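Local coordinates for hypothetical protein (Bacteroides fragilis, PDB 4JJA), which is of unknown function but belongs to a family generally assigned as exo-acting peptidoglycan beta-N-acetylmuramidases, so it may trim sugars from cell-wall glycan chains, at residues H148-P153 and R357-R362; L179-N184 and Y365-D370. All coordinates share one frame; numbering follows the deposited sequence.

How the contacts relate
Both contacts bring the end of the chain back onto the N-terminal, Rossmann-like part: contact 1 sets helix 352-362 against the loop 148-153, and contact 2 lays the tail 365-370 on helix 176-185. Their centres are 12 Å apart and they touch directly. Arg362 NH2 of contact 1 forms a salt bridge with Asp370 OD1 of contact 2 at 2.9 Å, tying segment 357-362 to the tail that follows. Selenomethionine Met182 of contact 2 reaches into the same junction, its CE 3.6 Å from Phe358 CE1 and 3.5 Å from Gln361 CG. A glycerol, probably from the crystallisation liquor, lies about 4 Å from the side chain of Leu367.

Contact 1 of 2, residues H148-P153 and R357-R362; sequences HYVDGP and RFKIQR
Val150 carries this contact from the loop side, touching Phe358, Lys359 and Arg362, all from segment 357-362. The apolar part falls to its two methyls and the CB between them. CG1, anti to the backbone N (chi1 179°), meets the Phe358 ring obliquely, 4.0 Å from CD2, and the two side chains cross at about a right angle. Along the flank runs the aliphatic part of Lys359, fully extended beyond CG, with its CE 3.9 Å from Val150 CB.

The other methyl meets a charged group. Val150 CG2 sits over one face of the Arg362 guanidinium, offset toward its rim and 3.5 Å from NH1, so a flat cation is packed on a methyl. The nitrogens of that group bond elsewhere: NH2 makes a salt bridge with Asp370, and NH1 gives a weak hydrogen bond to the carbonyl of His172.

The contact joins the N- and C-terminal parts of the chain: the loop 148-153 follows strand 136-140 of the parallel Rossmann-like sheet, while the helix comes from the C-terminal family region, about two hundred residues later.

No direct hydrogen bond joins the two segments, but one water bridges them. It accepts from Lys359 NZ at 2.8 Å and, weakly, from Val150 N at 3.3 Å, a loose water link between the ammonium and the loop backbone. Next to the valine, the Asp151 carboxylate pairs with Lys348 NZ in a salt bridge and accepts a hydrogen bond from Trp351 NE1.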
ATOM      1  N   HIS A 148      -6.520 -10.345  -4.306  1.00  7.83           N
ATOM      2  CA  HIS A 148      -7.252 -11.267  -5.142  1.00  8.34           C
ATOM      3  C   HIS A 148      -6.771 -11.273  -6.578  1.00  9.06           C
ATOM      4  O   HIS A 148      -7.283 -12.072  -7.383  1.00 10.05           O
ATOM      5  CB  HIS A 148      -8.758 -10.961  -5.101  1.00  9.77           C
ATOM      6  CG  HIS A 148      -9.095  -9.537  -5.436  1.00  9.73           C
ATOM      7  ND1 HIS A 148      -8.757  -8.498  -4.593  1.00 10.42           N
ATOM      8  CD2 HIS A 148      -9.703  -8.980  -6.512  1.00 11.03           C
ATOM      9  CE1 HIS A 148      -9.149  -7.356  -5.148  1.00 11.06           C
ATOM     10  NE2 HIS A 148      -9.742  -7.618  -6.311  1.00 10.24           N
ATOM     11  N   TYR A 149      -5.827 -10.409  -6.934  1.00  8.05           N
ATOM     12  CA  TYR A 149      -5.298 -10.381  -8.286  1.00  7.97           C
ATOM     13  C   TYR A 149      -3.910  -9.833  -8.293  1.00  8.40           C
ATOM     14  O   TYR A 149      -3.423  -9.302  -7.308  1.00  8.82           O
ATOM     15  CB  TYR A 149      -6.204  -9.627  -9.252  1.00  8.69           C
ATOM     16  CG  TYR A 149      -6.316  -8.129  -9.113  1.00  7.84           C
ATOM     17  CD1 TYR A 149      -6.800  -7.517  -7.970  1.00  8.49           C
ATOM     18  CD2 TYR A 149      -5.959  -7.301 -10.196  1.00  8.21           C
ATOM     19  CE1 TYR A 149      -6.946  -6.099  -7.927  1.00  8.14           C
ATOM     20  CE2 TYR A 149      -6.110  -5.945 -10.145  1.00  8.31           C
ATOM     21  CZ  TYR A 149      -6.624  -5.345  -9.025  1.00  7.24           C
ATOM     22  OH  TYR A 149      -6.811  -3.989  -9.035  1.00  9.04           O
ATOM     23  N   VAL A 150      -3.268  -9.959  -9.457  1.00  8.40           N
ATOM     24  CA  VAL A 150      -1.946  -9.422  -9.774  1.00  7.92           C
ATOM     25  C   VAL A 150      -2.132  -8.646 -11.085  1.00  7.97           C
ATOM     26  O   VAL A 150      -2.784  -9.147 -12.014  1.00  9.17           O
ATOM     27  CB  VAL A 150      -0.902 -10.531  -9.919  1.00  8.21           C
ATOM     28  CG1 VAL A 150       0.483  -9.958 -10.273  1.00  9.20           C
ATOM     29  CG2 VAL A 150      -0.861 -11.383  -8.636  1.00 10.31           C
ATOM     30  N   ASP A 151      -1.587  -7.426 -11.173  1.00  7.69           N
ATOM     31  CA  ASP A 151      -1.808  -6.647 -12.391  1.00  7.96           C
ATOM     32  C   ASP A 151      -0.764  -5.565 -12.537  1.00  7.15           C
ATOM     33  O   ASP A 151      -0.186  -5.059 -11.582  1.00  7.79           O
ATOM     34  CB  ASP A 151      -3.221  -6.018 -12.349  1.00  8.11           C
ATOM     35  CG  ASP A 151      -3.883  -5.885 -13.696  1.00  9.30           C
ATOM     36  OD1 ASP A 151      -3.294  -6.261 -14.707  1.00 10.35           O
ATOM     37  OD2 ASP A 151      -5.046  -5.378 -13.674  1.00 10.44           O
ATOM     38  N   GLY A 152      -0.596  -5.170 -13.792  1.00  8.15           N
ATOM     39  CA  GLY A 152       0.278  -4.079 -14.158  1.00  8.26           C
ATOM     40  C   GLY A 152       1.692  -4.546 -14.514  1.00  8.49           C
ATOM     41  O   GLY A 152       2.078  -5.670 -14.234  1.00  9.45           O
ATOM     42  N   PRO A 153       2.457  -3.668 -15.182  1.00  9.25           N
ATOM     43  CA  PRO A 153       3.826  -3.986 -15.499  1.00 10.67           C
ATOM     44  C   PRO A 153       4.668  -4.231 -14.255  1.00  9.80           C
ATOM     45  O   PRO A 153       4.458  -3.564 -13.234  1.00  9.69           O
ATOM     46  CB  PRO A 153       4.332  -2.723 -16.223  1.00 12.30           C
ATOM     47  CG  PRO A 153       3.216  -1.881 -16.457  1.00 12.87           C
ATOM     48  CD  PRO A 153       2.112  -2.291 -15.532  1.00 10.21           C
ATOM     49  N   ARG A 357       4.377 -14.289 -15.368  1.00 12.42           N
ATOM     50  CA  ARG A 357       5.685 -14.611 -14.830  1.00 12.14           C
ATOM     51  C   ARG A 357       5.812 -14.263 -13.366  1.00 12.33           C
ATOM     52  O   ARG A 357       6.391 -15.048 -12.611  1.00 12.88           O
ATOM     53  CB  ARG A 357       6.803 -13.884 -15.577  1.00 13.67           C
ATOM     54  CG  ARG A 357       7.070 -14.434 -17.025  1.00 16.17           C
ATOM     55  CD  ARG A 357       8.252 -13.742 -17.750  1.00 18.44           C
ATOM     56  NE  ARG A 357       8.055 -12.349 -18.137  1.00 21.22           N
ATOM     57  CZ  ARG A 357       7.613 -11.924 -19.325  1.00 21.59           C
ATOM     58  NH1 ARG A 357       7.329 -12.801 -20.281  1.00 23.67           N
ATOM     59  NH2 ARG A 357       7.462 -10.617 -19.545  1.00 23.93           N
ATOM     60  N   PHE A 358       5.241 -13.143 -12.959  1.00 10.65           N
ATOM     61  CA  PHE A 358       5.310 -12.814 -11.527  1.00  9.94           C
ATOM     62  C   PHE A 358       4.523 -13.793 -10.667  1.00 10.49           C
ATOM     63  O   PHE A 358       4.934 -14.110  -9.559  1.00 10.38           O
ATOM     64  CB  PHE A 358       4.842 -11.378 -11.287  1.00 10.07           C
ATOM     65  CG  PHE A 358       5.117 -10.938  -9.877  1.00  8.68           C
ATOM     66  CD1 PHE A 358       6.393 -10.607  -9.497  1.00 10.52           C
ATOM     67  CD2 PHE A 358       4.125 -10.859  -8.920  1.00  8.87           C
ATOM     68  CE1 PHE A 358       6.664 -10.217  -8.156  1.00  9.87           C
ATOM     69  CE2 PHE A 358       4.388 -10.497  -7.608  1.00  9.29           C
ATOM     70  CZ  PHE A 358       5.665 -10.152  -7.261  1.00  9.28           C
ATOM     71  N   LYS A 359       3.382 -14.270 -11.181  1.00 11.21           N
ATOM     72  CA  LYS A 359       2.590 -15.241 -10.432  1.00 11.81           C
ATOM     73  C   LYS A 359       3.374 -16.515 -10.195  1.00 12.45           C
ATOM     74  O   LYS A 359       3.253 -17.156  -9.161  1.00 13.58           O
ATOM     75  CB  LYS A 359       1.281 -15.532 -11.149  1.00 12.33           C
ATOM     76  CG  LYS A 359       0.293 -14.393 -11.037  1.00 12.78           C
ATOM     77  CD  LYS A 359      -0.990 -14.786 -11.792  1.00 16.31           C
ATOM     78  CE  LYS A 359      -2.098 -13.778 -11.794  1.00 15.93           C
ATOM     79  NZ  LYS A 359      -3.319 -14.228 -12.593  1.00 19.95           N
ATOM     80  N   ILE A 360       4.218 -16.892 -11.150  1.00 12.53           N
ATOM     81  CA  ILE A 360       5.135 -18.040 -10.975  0.50 13.63           C
ATOM     82  C   ILE A 360       6.229 -17.718  -9.979  1.00 13.98           C
ATOM     83  O   ILE A 360       6.530 -18.495  -9.062  1.00 14.20           O
ATOM     84  CB  ILE A 360       5.758 -18.478 -12.314  0.50 14.74           C
ATOM     85  CG1 ILE A 360       4.686 -19.202 -13.117  0.50 15.61           C
ATOM     86  CG2 ILE A 360       7.011 -19.372 -12.076  0.50 15.35           C
ATOM     87  CD1 ILE A 360       4.870 -19.136 -14.634  0.50 15.98           C
ATOM     88  N   GLN A 361       6.817 -16.556 -10.135  1.00 12.54           N
ATOM     89  CA  GLN A 361       7.955 -16.155  -9.303  1.00 12.25           C
ATOM     90  C   GLN A 361       7.548 -16.077  -7.839  1.00 11.60           C
ATOM     91  O   GLN A 361       8.345 -16.392  -6.950  1.00 12.67           O
ATOM     92  CB  GLN A 361       8.537 -14.800  -9.769  1.00 12.59           C
ATOM     93  CG  GLN A 361       9.874 -14.407  -9.188  1.00 14.00           C
ATOM     94  CD  GLN A 361      10.299 -12.992  -9.458  1.00 16.52           C
ATOM     95  OE1 GLN A 361       9.616 -12.206 -10.112  1.00 17.60           O
ATOM     96  NE2 GLN A 361      11.487 -12.665  -8.981  1.00 17.32           N
ATOM     97  N   ARG A 362       6.345 -15.572  -7.562  1.00 10.33           N
ATOM     98  CA  ARG A 362       5.937 -15.348  -6.172  1.00 10.17           C
ATOM     99  C   ARG A 362       5.464 -16.603  -5.482  1.00 11.09           C
ATOM    100  O   ARG A 362       5.339 -16.622  -4.268  1.00 10.88           O
ATOM    101  CB  ARG A 362       4.823 -14.296  -6.121  1.00  9.80           C
ATOM    102  CG  ARG A 362       3.450 -14.785  -6.483  1.00 10.84           C
ATOM    103  CD  ARG A 362       2.398 -13.663  -6.438  1.00  9.71           C
ATOM    104  NE  ARG A 362       1.094 -14.251  -6.530  1.00  9.80           N
ATOM    105  CZ  ARG A 362      -0.005 -13.776  -5.953  1.00 10.11           C
ATOM    106  NH1 ARG A 362      -0.031 -12.573  -5.414  1.00 10.85           N
ATOM    107  NH2 ARG A 362      -1.097 -14.493  -5.941  1.00 11.13           N
TER
HETATM  108  O   HOH W   1      -4.755 -12.298 -11.256  1.00 15.08           O

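Contact 2 of 2, residues L179-N184 and Y365-D370; sequences LALMVN and YLLYQD
Tyr365 lays one face of its ring on the backbone of Met182, a selenomethionine in this crystal. The CA of Met182 stands over the middle of the ring, 3.6 Å from the centroid and only 12° off the normal, which makes it a CH-pi contact. From there the Met182 side chain crosses the tyrosine at about a right angle. With CG anti to the backbone N (chi1 -176°), it passes the CD2 side of the ring, CB and CG each 3.6 Å from Tyr365 CD2, and runs on extended. Its SE ends up oblique to the ring, 5.2 Å from the centroid and 55° off the normal, a Met-aromatic contact without stacking over the face.

On the CD1 side, the carbonyl oxygen of Leu181 approaches obliquely, 3.4 Å from Tyr365 CD1, and Leu181 CB packs 4.1 Å from the same carbon. The tyrosine hydroxyl is hydrogen-bonded to Glu186, just beyond the helical segment, which helps to hold the far end of the ring.

This is the C-terminal tail of the chain, leaving helix 352-362 and packing along helix 176-185 of the Rossmann-like part, whose other side rests on helix 119-132.

Leu367 adds a second apolar contact. Its side chain crosses that of Leu181 at about a right angle, methyl against methyl, with CD2 3.8 Å from Leu181 CD1. The backbone N of Leu367 is hydrogen-bonded to the carboxylate of Glu178, whereas the carbonyl oxygen of Tyr365 is buried here without a polar partner.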
ATOM      1  N   LEU A 179       5.251 -10.926   1.068  1.00  8.41           N
ATOM      2  CA  LEU A 179       6.214 -10.078   0.429  1.00  9.28           C
ATOM      3  C   LEU A 179       7.542 -10.113   1.160  1.00  8.26           C
ATOM      4  O   LEU A 179       8.593 -10.138   0.526  1.00  9.13           O
ATOM      5  CB  LEU A 179       5.672  -8.650   0.306  1.00 10.22           C
ATOM      6  CG  LEU A 179       6.496  -7.680  -0.490  1.00 11.39           C
ATOM      7  CD1 LEU A 179       6.753  -8.189  -1.926  1.00 12.29           C
ATOM      8  CD2 LEU A 179       5.779  -6.325  -0.554  1.00 12.17           C
ATOM      9  N   ALA A 180       7.529 -10.120   2.490  1.00  8.68           N
ATOM     10  CA  ALA A 180       8.767 -10.192   3.259  1.00  8.54           C
ATOM     11  C   ALA A 180       9.521 -11.453   2.906  1.00  9.30           C
ATOM     12  O   ALA A 180      10.771 -11.425   2.746  1.00  9.93           O
ATOM     13  CB  ALA A 180       8.500 -10.132   4.736  1.00 10.08           C
ATOM     14  N   LEU A 181       8.819 -12.578   2.836  1.00  9.01           N
ATOM     15  CA  LEU A 181       9.459 -13.827   2.471  1.00  9.28           C
ATOM     16  C   LEU A 181      10.101 -13.755   1.089  1.00  8.68           C
ATOM     17  O   LEU A 181      11.206 -14.292   0.862  1.00  9.97           O
ATOM     18  CB  LEU A 181       8.469 -14.998   2.586  1.00 10.36           C
ATOM     19  CG  LEU A 181       7.899 -15.281   3.991  1.00 11.15           C
ATOM     20  CD1 LEU A 181       6.841 -16.387   3.972  1.00 13.53           C
ATOM     21  CD2 LEU A 181       9.017 -15.603   5.010  1.00 14.15           C
HETATM   22  N   MSE A 182       9.410 -13.122   0.151  1.00  8.92           N
HETATM   23  CA  MSE A 182       9.945 -12.937  -1.196  1.00  9.04           C
HETATM   24  C   MSE A 182      11.150 -12.037  -1.218  1.00  9.96           C
HETATM   25  O   MSE A 182      12.122 -12.319  -1.927  1.00 10.77           O
HETATM   26  CB  MSE A 182       8.860 -12.447  -2.148  1.00  9.23           C
HETATM   27  CG  MSE A 182       9.324 -12.337  -3.575  1.00 10.04           C
HETATM   28 SE   MSE A 182       7.768 -12.036  -4.734  0.75  7.30          SE
HETATM   29  CE  MSE A 182       8.583 -12.694  -6.390  1.00 12.65           C
ATOM     30  N   VAL A 183      11.138 -10.943  -0.466  1.00  9.19           N
ATOM     31  CA  VAL A 183      12.298 -10.071  -0.371  1.00 10.00           C
ATOM     32  C   VAL A 183      13.529 -10.846   0.093  1.00 10.70           C
ATOM     33  O   VAL A 183      14.604 -10.666  -0.477  1.00 11.94           O
ATOM     34  CB  VAL A 183      11.970  -8.911   0.608  1.00  9.74           C
ATOM     35  CG1 VAL A 183      13.219  -8.189   1.073  1.00 11.93           C
ATOM     36  CG2 VAL A 183      10.937  -7.972  -0.033  1.00 10.19           C
ATOM     37  N   ASN A 184      13.365 -11.739   1.055  1.00 10.48           N
ATOM     38  CA  ASN A 184      14.470 -12.580   1.482  1.00 12.02           C
ATOM     39  C   ASN A 184      14.877 -13.489   0.348  1.00 11.75           C
ATOM     40  O   ASN A 184      16.067 -13.515   0.007  1.00 13.48           O
ATOM     41  CB  ASN A 184      14.112 -13.380   2.731  1.00 12.49           C
ATOM     42  CG  ASN A 184      14.395 -12.643   4.026  1.00 14.75           C
ATOM     43  OD1 ASN A 184      15.182 -11.691   4.106  1.00 14.47           O
ATOM     44  ND2 ASN A 184      13.740 -13.117   5.081  1.00 16.02           N
ATOM     45  N   TYR A 365       6.503 -18.133  -2.043  1.00 11.98           N
ATOM     46  CA  TYR A 365       6.419 -17.230  -0.919  1.00 11.19           C
ATOM     47  C   TYR A 365       4.993 -17.032  -0.430  1.00 10.67           C
ATOM     48  O   TYR A 365       4.790 -16.336   0.592  1.00 11.99           O
ATOM     49  CB  TYR A 365       7.060 -15.901  -1.308  1.00 11.24           C
ATOM     50  CG  TYR A 365       8.442 -16.067  -1.849  1.00 10.89           C
ATOM     51  CD1 TYR A 365       9.470 -16.561  -1.061  1.00 11.48           C
ATOM     52  CD2 TYR A 365       8.691 -15.867  -3.178  1.00 11.01           C
ATOM     53  CE1 TYR A 365      10.695 -16.778  -1.567  1.00 12.11           C
ATOM     54  CE2 TYR A 365       9.951 -16.049  -3.692  1.00 12.39           C
ATOM     55  CZ  TYR A 365      10.958 -16.511  -2.884  1.00 11.67           C
ATOM     56  OH  TYR A 365      12.237 -16.712  -3.361  1.00 15.23           O
ATOM     57  N   LEU A 366       4.007 -17.612  -1.114  1.00 10.72           N
ATOM     58  CA  LEU A 366       2.634 -17.452  -0.691  1.00 10.21           C
ATOM     59  C   LEU A 366       2.378 -18.249   0.564  1.00 10.13           C
ATOM     60  O   LEU A 366       2.925 -19.318   0.774  1.00 12.58           O
ATOM     61  CB  LEU A 366       1.624 -17.837  -1.768  1.00 11.12           C
ATOM     62  CG  LEU A 366       1.724 -17.037  -3.068  1.00 12.03           C
ATOM     63  CD1 LEU A 366       0.708 -17.488  -4.107  1.00 13.93           C
ATOM     64  CD2 LEU A 366       1.685 -15.483  -2.845  1.00 13.04           C
ATOM     65  N   LEU A 367       1.555 -17.691   1.427  1.00  9.34           N
ATOM     66  CA  LEU A 367       1.171 -18.297   2.685  1.00 10.11           C
ATOM     67  C   LEU A 367      -0.275 -18.737   2.714  1.00 10.26           C
ATOM     68  O   LEU A 367      -0.753 -19.344   3.690  1.00 11.94           O
ATOM     69  CB  LEU A 367       1.420 -17.318   3.825  1.00 10.51           C
ATOM     70  CG  LEU A 367       2.885 -17.010   4.144  1.00 10.57           C
ATOM     71  CD1 LEU A 367       2.975 -15.801   5.069  1.00 13.27           C
ATOM     72  CD2 LEU A 367       3.602 -18.253   4.676  1.00 12.84           C
ATOM     73  N   TYR A 368      -0.999 -18.423   1.645  1.00 10.19           N
ATOM     74  CA  TYR A 368      -2.430 -18.670   1.559  1.00 10.08           C
ATOM     75  C   TYR A 368      -2.720 -19.203   0.183  1.00 11.17           C
ATOM     76  O   TYR A 368      -1.963 -18.986  -0.737  1.00 11.60           O
ATOM     77  CB  TYR A 368      -3.232 -17.343   1.756  1.00 10.11           C
ATOM     78  CG  TYR A 368      -2.729 -16.578   2.968  1.00  9.15           C
ATOM     79  CD1 TYR A 368      -3.071 -16.970   4.233  1.00 10.40           C
ATOM     80  CD2 TYR A 368      -1.931 -15.471   2.842  1.00  8.43           C
ATOM     81  CE1 TYR A 368      -2.590 -16.284   5.342  1.00  9.30           C
ATOM     82  CE2 TYR A 368      -1.440 -14.801   3.937  1.00  9.82           C
ATOM     83  CZ  TYR A 368      -1.788 -15.193   5.187  1.00  9.07           C
ATOM     84  OH  TYR A 368      -1.332 -14.552   6.316  1.00 10.26           O
ATOM     85  N   GLN A 369      -3.863 -19.869   0.066  1.00 10.59           N
ATOM     86  CA  GLN A 369      -4.301 -20.403  -1.199  1.00 11.23           C
ATOM     87  C   GLN A 369      -4.266 -19.354  -2.286  1.00 10.27           C
ATOM     88  O   GLN A 369      -4.803 -18.267  -2.110  1.00 10.93           O
ATOM     89  CB  GLN A 369      -5.731 -20.927  -1.046  1.00 11.61           C
ATOM     90  CG  GLN A 369      -6.363 -21.626  -2.228  1.00 11.60           C
ATOM     91  CD  GLN A 369      -7.792 -21.887  -1.946  1.00 12.40           C
ATOM     92  OE1 GLN A 369      -8.117 -22.853  -1.223  1.00 19.14           O
ATOM     93  NE2 GLN A 369      -8.635 -21.053  -2.435  1.00 12.54           N
ATOM     94  N   ASP A 370      -3.649 -19.710  -3.411  1.00 10.81           N
ATOM     95  CA  ASP A 370      -3.499 -18.807  -4.522  1.00 12.06           C
ATOM     96  C   ASP A 370      -4.835 -18.588  -5.213  1.00 12.27           C
ATOM     97  O   ASP A 370      -5.817 -19.315  -4.982  1.00 13.39           O
ATOM     98  CB  ASP A 370      -2.420 -19.360  -5.474  1.00 12.28           C
ATOM     99  CG  ASP A 370      -1.773 -18.354  -6.363  1.00 13.79           C
ATOM    100  OD1 ASP A 370      -2.102 -17.148  -6.353  1.00 13.23           O
ATOM    101  OD2 ASP A 370      -0.853 -18.793  -7.093  1.00 14.75           O
TER